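Protein arginine N-methyltransferase SFM1 (Saccharomyces cerevisiae, PDB 5C74) catalyses the S-adenosyl-L-methionine-dependent monomethylation of an arginine in ribosomal protein S3, as a SPOUT-type protein-arginine N-methyltransferase. Local coordinates at residues 21-24 against 25-29; 48-52 against 53-57; 153-157 against 158-162. One frame throughout, in Å; residues are numbered along the deposited sequence.

Contacts 1 and 2 are neighbours in the parallel sheet domain, and contact 3 stands apart from both. Contact 1 is the C-terminal end of helix 14-27, and contact 2 runs from helix 48-52 to strand 56-57; their beta-alpha-beta units share strand 32-35. Their centres are about 10 Å apart and they touch. Ala29 CB is 3.4 Å from Gly54 O, and Ser21 OG is 3.4 Å from Leu50 CD2. Contact 3 lies in the loop between helix 140-151 and strand 162-169. Its centre is about 20 Å from that of contact 1 and about 30 Å from that of contact 2. Helix 140-151 carries residues that touch contacts 1 and 3. The sulfate, probably from the crystallisation liquor, belongs to contact 2.

Contact 1 (21-24 against 25-29); sequences SQIL and REVGA
Gln22 and Arg25 join their side chains on the surface of helix 14-27. Arg25 NH2 donates to Gln22 OE1 at 3.0 Å, and the N-H points straight at the oxygen. The bond lies in the plane of the guanidinium and in the carbonyl plane of the amide. The two flat groups themselves stand 78° apart. Arg25 bends at chi3 (-61°), which folds the guanidinium back over the preceding turn. One of its faces lies over Ser21 O, whose distance to Arg25 CZ is 3.7 Å. That same oxygen accepts the backbone N-H of Arg25. Ser21 OG bonds to Ile17 O, one turn earlier.

On the inner side Ile23 and Val27 lie side by side, with CG2 of Ile23 4.0 Å from CG2 of Val27. Val27 N donates to Ile23 O at 2.8 Å, and Gly28 N to Leu24 O at 2.9 Å. Gly28 then leaves the helix with positive phi. Leu24 CD2 reaches past this turn to Ala29 CA at 3.7 Å.

Ile23 and Val27 pack on Ile144 of helix 140-151. Leu24 packs on Leu32 of strand 32-35, the strand that follows in the beta-alpha-beta unit 2-6, 14-27, 32-35, and on Leu50 of helix 48-52 in the next unit.

Contact 2 (48-52 against 53-57); sequences QRLLK and LGLRW. With SO4 (sulfate ion), chain C.
Leu50 O accepts the backbone N-H of Leu55 at 3.0 Å, and Gly54 N donates to Leu51 O at 2.9 Å. Leu53 N donates to Arg49 O and, weakly, to Leu50 O. Gly54 takes positive phi (90°), and the chain turns out of helix 48-52 in a Schellman motif. A side chain at Gly54 would press on the carbonyl oxygen of Leu53.

Leu50 and Leu55 lie side by side and point the same way. Leu55 CD2 is 3.9 Å from Leu50 CB, and Leu55 CB rests against Leu50 O at 3.3 Å. The turn carries the chain from the helix to strand 56-57, in the beta-alpha-beta unit that starts at strand 32-35. Leu55 packs on Leu32 and Leu34 of that strand. Leu50 packs on Tyr20 and Ser21 of helix 14-27.

At the helix start, the sulfate is gripped by four hydrogen bonds. Gln48 N donates to O2. Arg49 N and Arg49 NE both donate to O3, at 2.8 and 2.9 Å. Arg49 NH2 donates to O1 at 2.9 Å, nearly straight at 172°. The bend at chi3 (-64°) brings the guanidinium edge to the ion, with the sulfur in its plane. Arg49 NH2 also forms a salt bridge with Glu14.

Contact 3 (153-157 against 158-162); sequences DRIAF and EDIKF
Phe157 and Phe162 make the main apolar contact. Phe162 CE2 sits over one face of the Phe157 ring, toward its rim, and is 3.6 Å from Phe157 CZ. The ring centroids are 4.9 Å apart with the planes inclined at 36°, an oblique pair. The CG of Phe157 lies anti to its backbone N (chi1 -171°), which swings the ring beside Phe162. Ile160 CG2 lies over a face of the Phe162 ring. Ile155 CG2 meets Ile160 CG1 at 3.8 Å, the two side chains crossing at about a right angle. An alanine in place of Phe157 would remove the ring and would probably leave CE2 and CZ of Phe162 without their aromatic neighbour.

Backbone bonds close the turn. Asp159 N donates to Ala156 O at 2.8 Å. Ile160 N donates to Phe157 O at 3.1 Å, with a weak, longer bond to Ala156 O.

Two waters bridge polar atoms of the loop. One accepts from Ala156 N and donates to Asp159 OD2 at 2.6 Å. The other donates to Phe157 O and Ile160 O, each at 2.8 Å, so it bridges the turn.

Outside the segments, both phenylalanine rings touch Met138, Thr146 and Arg181. The short 3-10 turn with its i to i+3 bonds links helix 140-151 to strand 162-169 of the antiparallel sheet, as a surface connection.

Contact 1 (21-24 against 25-29)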
ATOM      1  N   SER A  21      -1.024   5.590 -11.271  1.00 13.24           N
ATOM      2  CA  SER A  21      -1.596   6.790 -11.863  1.00 15.25           C
ATOM      3  C   SER A  21      -0.781   7.219 -13.070  1.00 13.25           C
ATOM      4  O   SER A  21      -1.344   7.612 -14.088  1.00 14.42           O
ATOM      5  CB  SER A  21      -1.652   7.943 -10.856  1.00 16.54           C
ATOM      6  OG  SER A  21      -2.499   7.612  -9.772  1.00 16.54           O
ATOM      7  N   GLN A  22       0.546   7.162 -12.944  1.00 12.53           N
ATOM      8  CA  GLN A  22       1.423   7.555 -14.043  1.00 16.79           C
ATOM      9  C   GLN A  22       1.236   6.615 -15.231  1.00 17.56           C
ATOM     10  O   GLN A  22       1.173   7.052 -16.388  1.00 14.28           O
ATOM     11  CB  GLN A  22       2.887   7.563 -13.589  1.00 16.94           C
ATOM     12  CG  GLN A  22       3.870   8.006 -14.671  1.00 21.88           C
ATOM     13  CD  GLN A  22       4.042   9.501 -14.733  1.00 28.41           C
ATOM     14  OE1 GLN A  22       3.207  10.269 -14.234  1.00 27.59           O
ATOM     15  NE2 GLN A  22       5.150   9.935 -15.336  1.00 35.97           N
ATOM     16  N   ILE A  23       1.127   5.322 -14.946  1.00 16.51           N
ATOM     17  CA  ILE A  23       0.889   4.330 -16.013  1.00 13.48           C
ATOM     18  C   ILE A  23      -0.421   4.609 -16.759  1.00 16.72           C
ATOM     19  O   ILE A  23      -0.453   4.633 -17.998  1.00 12.93           O
ATOM     20  CB  ILE A  23       0.892   2.895 -15.432  1.00 14.74           C
ATOM     21  CG1 ILE A  23       2.319   2.548 -14.966  1.00 13.90           C
ATOM     22  CG2 ILE A  23       0.381   1.880 -16.447  1.00 14.83           C
ATOM     23  CD1 ILE A  23       2.421   1.343 -14.003  1.00 11.97           C
ATOM     24  N   LEU A  24      -1.489   4.854 -16.007  1.00 13.43           N
ATOM     25  CA  LEU A  24      -2.784   5.165 -16.603  1.00 12.66           C
ATOM     26  C   LEU A  24      -2.729   6.420 -17.463  1.00 14.44           C
ATOM     27  O   LEU A  24      -3.331   6.467 -18.533  1.00 16.32           O
ATOM     28  CB  LEU A  24      -3.856   5.313 -15.511  1.00 14.61           C
ATOM     29  CG  LEU A  24      -4.245   4.011 -14.808  1.00 14.80           C
ATOM     30  CD1 LEU A  24      -4.942   4.285 -13.461  1.00 16.42           C
ATOM     31  CD2 LEU A  24      -5.163   3.182 -15.712  1.00 14.32           C
ATOM     32  N   ARG A  25      -2.008   7.440 -17.009  1.00 12.91           N
ATOM     33  CA  ARG A  25      -1.908   8.667 -17.786  1.00 16.33           C
ATOM     34  C   ARG A  25      -1.123   8.405 -19.068  1.00 17.60           C
ATOM     35  O   ARG A  25      -1.403   9.009 -20.104  1.00 18.77           O
ATOM     36  CB  ARG A  25      -1.249   9.794 -16.973  1.00 14.61           C
ATOM     37  CG  ARG A  25      -2.219  10.455 -15.971  1.00 22.71           C
ATOM     38  CD  ARG A  25      -1.603  11.657 -15.264  1.00 27.21           C
ATOM     39  NE  ARG A  25      -0.431  11.270 -14.497  1.00 34.14           N
ATOM     40  CZ  ARG A  25      -0.410  11.108 -13.176  1.00 28.60           C
ATOM     41  NH1 ARG A  25      -1.495  11.326 -12.449  1.00 29.45           N
ATOM     42  NH2 ARG A  25       0.714  10.739 -12.587  1.00 29.45           N
ATOM     43  N   GLU A  26      -0.147   7.502 -18.996  1.00 17.45           N
ATOM     44  CA  GLU A  26       0.672   7.209 -20.164  1.00 18.40           C
ATOM     45  C   GLU A  26      -0.027   6.311 -21.187  1.00 17.83           C
ATOM     46  O   GLU A  26      -0.114   6.666 -22.365  1.00 20.60           O
ATOM     47  CB  GLU A  26       1.998   6.556 -19.765  1.00 17.07           C
ATOM     48  CG  GLU A  26       2.926   6.394 -20.972  1.00 16.37           C
ATOM     49  CD  GLU A  26       4.197   5.605 -20.670  1.00 23.71           C
ATOM     50  OE1 GLU A  26       4.469   5.297 -19.495  1.00 24.38           O
ATOM     51  OE2 GLU A  26       4.925   5.283 -21.621  1.00 22.64           O
ATOM     52  N   VAL A  27      -0.530   5.158 -20.761  1.00 16.24           N
ATOM     53  CA  VAL A  27      -1.029   4.182 -21.745  1.00 16.58           C
ATOM     54  C   VAL A  27      -2.546   4.170 -21.866  1.00 22.12           C
ATOM     55  O   VAL A  27      -3.099   3.651 -22.847  1.00 15.38           O
ATOM     56  CB  VAL A  27      -0.533   2.758 -21.429  1.00 16.21           C
ATOM     57  CG1 VAL A  27       1.020   2.729 -21.358  1.00 14.77           C
ATOM     58  CG2 VAL A  27      -1.131   2.236 -20.133  1.00 17.04           C
ATOM     59  N   GLY A  28      -3.225   4.745 -20.880  1.00 12.59           N
ATOM     60  CA  GLY A  28      -4.678   4.818 -20.925  1.00 16.69           C
ATOM     61  C   GLY A  28      -5.370   3.714 -20.141  1.00 14.31           C
ATOM     62  O   GLY A  28      -4.858   2.600 -20.024  1.00 15.37           O
ATOM     63  N   ALA A  29      -6.558   4.020 -19.626  1.00 14.47           N
ATOM     64  CA  ALA A  29      -7.275   3.099 -18.744  1.00 16.70           C
ATOM     65  C   ALA A  29      -7.742   1.837 -19.452  1.00 18.44           C
ATOM     66  O   ALA A  29      -8.020   0.834 -18.799  1.00 22.24           O
ATOM     67  CB  ALA A  29      -8.467   3.792 -18.112  1.00 16.90           C
TER

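Contact 2 (48-52 against 53-57)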
ATOM      1  N   GLN A  48      -9.547   6.305  -4.598  1.00 21.22           N
ATOM      2  CA  GLN A  48     -10.391   7.200  -5.390  1.00 26.29           C
ATOM      3  C   GLN A  48      -9.667   7.790  -6.597  1.00 22.24           C
ATOM      4  O   GLN A  48     -10.274   7.991  -7.653  1.00 20.26           O
ATOM      5  CB  GLN A  48     -10.933   8.338  -4.521  1.00 33.77           C
ATOM      6  CG  GLN A  48     -12.019   7.910  -3.546  1.00 45.01           C
ATOM      7  CD  GLN A  48     -13.257   7.388  -4.251  1.00 46.27           C
ATOM      8  OE1 GLN A  48     -13.689   6.261  -4.018  1.00 52.36           O
ATOM      9  NE2 GLN A  48     -13.829   8.207  -5.120  1.00 43.87           N
ATOM     10  N   ARG A  49      -8.379   8.075  -6.443  1.00 16.57           N
ATOM     11  CA  ARG A  49      -7.608   8.636  -7.541  1.00 17.29           C
ATOM     12  C   ARG A  49      -7.553   7.660  -8.712  1.00 18.64           C
ATOM     13  O   ARG A  49      -7.624   8.067  -9.879  1.00 16.98           O
ATOM     14  CB  ARG A  49      -6.200   9.013  -7.064  1.00 17.50           C
ATOM     15  CG  ARG A  49      -6.159  10.386  -6.392  1.00 22.56           C
ATOM     16  CD  ARG A  49      -4.842  10.598  -5.627  1.00 21.63           C
ATOM     17  NE  ARG A  49      -4.685   9.652  -4.518  1.00 17.57           N
ATOM     18  CZ  ARG A  49      -3.512   9.378  -3.954  1.00 23.03           C
ATOM     19  NH1 ARG A  49      -2.411   9.986  -4.398  1.00 18.94           N
ATOM     20  NH2 ARG A  49      -3.434   8.504  -2.958  1.00 21.59           N
ATOM     21  N   LEU A  50      -7.466   6.369  -8.407  1.00 15.23           N
ATOM     22  CA  LEU A  50      -7.353   5.374  -9.469  1.00 14.42           C
ATOM     23  C   LEU A  50      -8.717   5.103 -10.116  1.00 16.61           C
ATOM     24  O   LEU A  50      -8.820   4.911 -11.331  1.00 16.87           O
ATOM     25  CB  LEU A  50      -6.741   4.084  -8.930  1.00 14.75           C
ATOM     26  CG  LEU A  50      -5.304   4.261  -8.405  1.00 15.64           C
ATOM     27  CD1 LEU A  50      -4.783   2.972  -7.805  1.00 16.06           C
ATOM     28  CD2 LEU A  50      -4.362   4.735  -9.526  1.00 14.90           C
ATOM     29  N   LEU A  51      -9.759   5.078  -9.299  1.00 17.73           N
ATOM     30  CA  LEU A  51     -11.112   4.961  -9.840  1.00 20.87           C
ATOM     31  C   LEU A  51     -11.409   6.114 -10.800  1.00 25.61           C
ATOM     32  O   LEU A  51     -11.928   5.900 -11.895  1.00 18.58           O
ATOM     33  CB  LEU A  51     -12.129   4.920  -8.709  1.00 19.92           C
ATOM     34  CG  LEU A  51     -12.134   3.617  -7.902  1.00 21.14           C
ATOM     35  CD1 LEU A  51     -13.142   3.699  -6.754  1.00 29.03           C
ATOM     36  CD2 LEU A  51     -12.403   2.404  -8.783  1.00 25.42           C
ATOM     37  N   LYS A  52     -11.049   7.336 -10.410  1.00 22.70           N
ATOM     38  CA  LYS A  52     -11.323   8.488 -11.265  1.00 21.66           C
ATOM     39  C   LYS A  52     -10.538   8.411 -12.565  1.00 23.08           C
ATOM     40  O   LYS A  52     -10.976   8.934 -13.591  1.00 22.37           O
ATOM     41  CB  LYS A  52     -11.018   9.799 -10.535  1.00 20.29           C
ATOM     42  CG  LYS A  52     -11.965  10.047  -9.366  1.00 35.68           C
ATOM     43  CD  LYS A  52     -11.937  11.490  -8.898  1.00 46.11           C
ATOM     44  CE  LYS A  52     -12.849  11.682  -7.693  1.00 49.45           C
ATOM     45  NZ  LYS A  52     -12.380  10.880  -6.529  1.00 52.80           N
ATOM     46  N   LEU A  53      -9.394   7.741 -12.536  1.00 16.98           N
ATOM     47  CA  LEU A  53      -8.602   7.573 -13.751  1.00 18.09           C
ATOM     48  C   LEU A  53      -9.077   6.379 -14.597  1.00 23.84           C
ATOM     49  O   LEU A  53      -8.552   6.122 -15.678  1.00 24.38           O
ATOM     50  CB  LEU A  53      -7.117   7.417 -13.401  1.00 15.75           C
ATOM     51  CG  LEU A  53      -6.400   8.723 -13.032  1.00 20.08           C
ATOM     52  CD1 LEU A  53      -4.964   8.468 -12.533  1.00 20.16           C
ATOM     53  CD2 LEU A  53      -6.377   9.662 -14.230  1.00 24.03           C
ATOM     54  N   GLY A  54     -10.066   5.651 -14.103  1.00 19.99           N
ATOM     55  CA  GLY A  54     -10.656   4.569 -14.878  1.00 21.42           C
ATOM     56  C   GLY A  54     -10.015   3.201 -14.712  1.00 20.83           C
ATOM     57  O   GLY A  54     -10.140   2.341 -15.589  1.00 19.64           O
ATOM     58  N   LEU A  55      -9.349   2.983 -13.581  1.00 18.69           N
ATOM     59  CA  LEU A  55      -8.606   1.744 -13.353  1.00 15.35           C
ATOM     60  C   LEU A  55      -9.469   0.493 -13.509  1.00 16.77           C
ATOM     61  O   LEU A  55     -10.499   0.359 -12.857  1.00 18.82           O
ATOM     62  CB  LEU A  55      -7.988   1.746 -11.950  1.00 16.42           C
ATOM     63  CG  LEU A  55      -7.201   0.469 -11.635  1.00 20.14           C
ATOM     64  CD1 LEU A  55      -5.895   0.422 -12.439  1.00 18.36           C
ATOM     65  CD2 LEU A  55      -6.946   0.348 -10.138  1.00 21.34           C
ATOM     66  N   ARG A  56      -9.033  -0.423 -14.362  1.00 13.18           N
ATOM     67  CA  ARG A  56      -9.649  -1.749 -14.468  1.00 14.45           C
ATOM     68  C   ARG A  56      -8.942  -2.766 -13.594  1.00 13.94           C
ATOM     69  O   ARG A  56      -7.718  -2.912 -13.662  1.00 15.85           O
ATOM     70  CB  ARG A  56      -9.620  -2.238 -15.920  1.00 20.51           C
ATOM     71  CG  ARG A  56     -10.373  -1.343 -16.861  1.00 27.54           C
ATOM     72  CD  ARG A  56     -10.185  -1.781 -18.305  1.00 29.00           C
ATOM     73  NE  ARG A  56     -11.174  -1.134 -19.157  1.00 28.72           N
ATOM     74  CZ  ARG A  56     -11.471  -1.516 -20.396  1.00 36.18           C
ATOM     75  NH1 ARG A  56     -10.846  -2.547 -20.942  1.00 30.10           N
ATOM     76  NH2 ARG A  56     -12.396  -0.865 -21.090  1.00 32.88           N
ATOM     77  N   TRP A  57      -9.716  -3.499 -12.795  1.00 12.04           N
ATOM     78  CA  TRP A  57      -9.137  -4.479 -11.889  1.00 14.14           C
ATOM     79  C   TRP A  57     -10.043  -5.692 -11.775  1.00 13.15           C
ATOM     80  O   TRP A  57     -11.253  -5.595 -11.985  1.00 15.29           O
ATOM     81  CB  TRP A  57      -8.922  -3.862 -10.504  1.00 15.36           C
ATOM     82  CG  TRP A  57     -10.192  -3.352  -9.933  1.00 17.00           C
ATOM     83  CD1 TRP A  57     -10.783  -2.150 -10.183  1.00 20.79           C
ATOM     84  CD2 TRP A  57     -11.063  -4.050  -9.034  1.00 19.86           C
ATOM     85  NE1 TRP A  57     -11.972  -2.052  -9.497  1.00 19.27           N
ATOM     86  CE2 TRP A  57     -12.162  -3.203  -8.778  1.00 18.05           C
ATOM     87  CE3 TRP A  57     -11.021  -5.308  -8.428  1.00 16.82           C
ATOM     88  CZ2 TRP A  57     -13.206  -3.567  -7.924  1.00 23.05           C
ATOM     89  CZ3 TRP A  57     -12.074  -5.672  -7.579  1.00 19.14           C
ATOM     90  CH2 TRP A  57     -13.145  -4.802  -7.341  1.00 23.10           C
TER
HETATM   91  S   SO4 C 301      -7.172   7.987  -2.517  1.00 22.70           S
HETATM   92  O1  SO4 C 301      -5.957   7.404  -1.943  1.00 20.35           O
HETATM   93  O2  SO4 C 301      -8.279   7.123  -2.147  1.00 20.75           O
HETATM   94  O3  SO4 C 301      -7.042   8.063  -3.967  1.00 26.28           O
HETATM   95  O4  SO4 C 301      -7.404   9.322  -1.986  1.00 24.23           O

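Contact 3 (153-157 against 158-162)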
ATOM      1  N   ASP A 153       7.316   2.571 -30.342  1.00 13.51           N
ATOM      2  CA  ASP A 153       8.184   3.474 -31.093  1.00 15.70           C
ATOM      3  C   ASP A 153       9.300   2.750 -31.843  1.00 15.55           C
ATOM      4  O   ASP A 153       9.982   3.364 -32.660  1.00 15.41           O
ATOM      5  CB  ASP A 153       8.809   4.517 -30.163  1.00 16.70           C
ATOM      6  CG  ASP A 153       7.780   5.496 -29.613  1.00 20.38           C
ATOM      7  OD1 ASP A 153       6.647   5.546 -30.155  1.00 20.95           O
ATOM      8  OD2 ASP A 153       8.106   6.215 -28.646  1.00 17.95           O
ATOM      9  N   ARG A 154       9.491   1.468 -31.533  1.00 13.29           N
ATOM     10  CA  ARG A 154      10.479   0.616 -32.213  1.00 13.66           C
ATOM     11  C   ARG A 154      11.898   1.083 -31.938  1.00 20.31           C
ATOM     12  O   ARG A 154      12.789   1.012 -32.802  1.00 17.29           O
ATOM     13  CB  ARG A 154      10.210   0.562 -33.727  1.00 15.60           C
ATOM     14  CG  ARG A 154       8.824   0.025 -34.084  1.00 18.05           C
ATOM     15  CD  ARG A 154       8.505  -1.318 -33.422  1.00 16.55           C
ATOM     16  NE  ARG A 154       7.113  -1.690 -33.667  1.00 17.78           N
ATOM     17  CZ  ARG A 154       6.676  -2.321 -34.755  1.00 19.81           C
ATOM     18  NH1 ARG A 154       7.525  -2.671 -35.720  1.00 18.54           N
ATOM     19  NH2 ARG A 154       5.382  -2.593 -34.880  1.00 17.32           N
ATOM     20  N   ILE A 155      12.116   1.543 -30.714  1.00 14.72           N
ATOM     21  CA  ILE A 155      13.457   1.921 -30.274  1.00 14.85           C
ATOM     22  C   ILE A 155      14.062   0.746 -29.525  1.00 16.54           C
ATOM     23  O   ILE A 155      13.521   0.302 -28.515  1.00 18.01           O
ATOM     24  CB  ILE A 155      13.417   3.176 -29.381  1.00 14.64           C
ATOM     25  CG1 ILE A 155      12.770   4.337 -30.156  1.00 20.65           C
ATOM     26  CG2 ILE A 155      14.826   3.539 -28.875  1.00 17.68           C
ATOM     27  CD1 ILE A 155      12.478   5.568 -29.302  1.00 23.41           C
ATOM     28  N   ALA A 156      15.169   0.216 -30.028  1.00 14.33           N
ATOM     29  CA  ALA A 156      15.825  -0.914 -29.376  1.00 16.84           C
ATOM     30  C   ALA A 156      16.301  -0.549 -27.964  1.00 17.97           C
ATOM     31  O   ALA A 156      16.721   0.578 -27.717  1.00 16.55           O
ATOM     32  CB  ALA A 156      17.004  -1.395 -30.219  1.00 23.34           C
ATOM     33  N   PHE A 157      16.263  -1.519 -27.053  1.00 19.62           N
ATOM     34  CA  PHE A 157      16.653  -1.281 -25.662  1.00 19.72           C
ATOM     35  C   PHE A 157      18.005  -0.564 -25.551  1.00 23.43           C
ATOM     36  O   PHE A 157      18.148   0.383 -24.777  1.00 18.55           O
ATOM     37  CB  PHE A 157      16.694  -2.607 -24.888  1.00 22.04           C
ATOM     38  CG  PHE A 157      16.885  -2.438 -23.403  1.00 24.67           C
ATOM     39  CD1 PHE A 157      18.153  -2.343 -22.859  1.00 25.65           C
ATOM     40  CD2 PHE A 157      15.793  -2.369 -22.552  1.00 27.21           C
ATOM     41  CE1 PHE A 157      18.328  -2.178 -21.491  1.00 25.27           C
ATOM     42  CE2 PHE A 157      15.961  -2.206 -21.171  1.00 23.41           C
ATOM     43  CZ  PHE A 157      17.228  -2.110 -20.648  1.00 24.48           C
ATOM     44  N   GLU A 158      18.984  -0.992 -26.350  1.00 19.69           N
ATOM     45  CA  GLU A 158      20.333  -0.431 -26.266  1.00 27.14           C
ATOM     46  C   GLU A 158      20.408   1.033 -26.713  1.00 29.77           C
ATOM     47  O   GLU A 158      21.418   1.702 -26.492  1.00 24.32           O
ATOM     48  CB  GLU A 158      21.317  -1.278 -27.088  1.00 28.95           C
ATOM     49  CG  GLU A 158      20.959  -1.415 -28.562  1.00 35.85           C
ATOM     50  CD  GLU A 158      20.041  -2.607 -28.868  1.00 44.78           C
ATOM     51  OE1 GLU A 158      19.334  -3.101 -27.956  1.00 32.02           O
ATOM     52  OE2 GLU A 158      20.046  -3.059 -30.036  1.00 50.25           O
ATOM     53  N   ASP A 159      19.343   1.531 -27.336  1.00 22.24           N
ATOM     54  CA  ASP A 159      19.287   2.923 -27.789  1.00 17.83           C
ATOM     55  C   ASP A 159      18.479   3.845 -26.872  1.00 21.08           C
ATOM     56  O   ASP A 159      18.419   5.057 -27.098  1.00 19.94           O
ATOM     57  CB  ASP A 159      18.698   2.998 -29.189  1.00 19.44           C
ATOM     58  CG  ASP A 159      19.612   2.392 -30.233  1.00 27.55           C
ATOM     59  OD1 ASP A 159      20.834   2.357 -29.996  1.00 25.07           O
ATOM     60  OD2 ASP A 159      19.100   1.947 -31.275  1.00 25.86           O
ATOM     61  N   ILE A 160      17.832   3.274 -25.864  1.00 16.66           N
ATOM     62  CA  ILE A 160      17.136   4.095 -24.879  1.00 14.91           C
ATOM     63  C   ILE A 160      18.147   4.689 -23.906  1.00 15.06           C
ATOM     64  O   ILE A 160      19.093   4.018 -23.496  1.00 17.34           O
ATOM     65  CB  ILE A 160      16.059   3.278 -24.141  1.00 17.14           C
ATOM     66  CG1 ILE A 160      15.025   2.776 -25.159  1.00 15.18           C
ATOM     67  CG2 ILE A 160      15.366   4.122 -23.039  1.00 14.57           C
ATOM     68  CD1 ILE A 160      14.097   1.676 -24.624  1.00 13.36           C
ATOM     69  N   LYS A 161      17.968   5.963 -23.583  1.00 16.84           N
ATOM     70  CA  LYS A 161      18.829   6.631 -22.615  1.00 19.27           C
ATOM     71  C   LYS A 161      18.305   6.418 -21.189  1.00 18.73           C
ATOM     72  O   LYS A 161      17.222   6.891 -20.841  1.00 15.59           O
ATOM     73  CB  LYS A 161      18.932   8.120 -22.944  1.00 23.65           C
ATOM     74  CG  LYS A 161      19.668   8.392 -24.274  1.00 23.72           C
ATOM     75  CD  LYS A 161      19.861   9.880 -24.504  1.00 35.01           C
ATOM     76  CE  LYS A 161      20.542  10.140 -25.847  1.00 42.13           C
ATOM     77  NZ  LYS A 161      21.678   9.198 -26.061  1.00 46.62           N
ATOM     78  N   PHE A 162      19.083   5.692 -20.384  1.00 16.10           N
ATOM     79  CA  PHE A 162      18.726   5.407 -18.987  1.00 15.62           C
ATOM     80  C   PHE A 162      19.667   6.099 -18.005  1.00 16.81           C
ATOM     81  O   PHE A 162      20.748   6.553 -18.385  1.00 20.16           O
ATOM     82  CB  PHE A 162      18.767   3.900 -18.691  1.00 15.38           C
ATOM     83  CG  PHE A 162      17.807   3.064 -19.498  1.00 16.13           C
ATOM     84  CD1 PHE A 162      16.441   3.065 -19.217  1.00 17.42           C
ATOM     85  CD2 PHE A 162      18.289   2.220 -20.495  1.00 16.79           C
ATOM     86  CE1 PHE A 162      15.569   2.267 -19.937  1.00 16.08           C
ATOM     87  CE2 PHE A 162      17.440   1.421 -21.222  1.00 18.76           C
ATOM     88  CZ  PHE A 162      16.065   1.434 -20.953  1.00 18.18           C
TER
HETATM   89  O   HOH W   1      16.641   1.773 -32.047  1.00 31.96           O
HETATM   90  O   HOH W   2      20.218   1.424 -23.281  1.00 26.20           O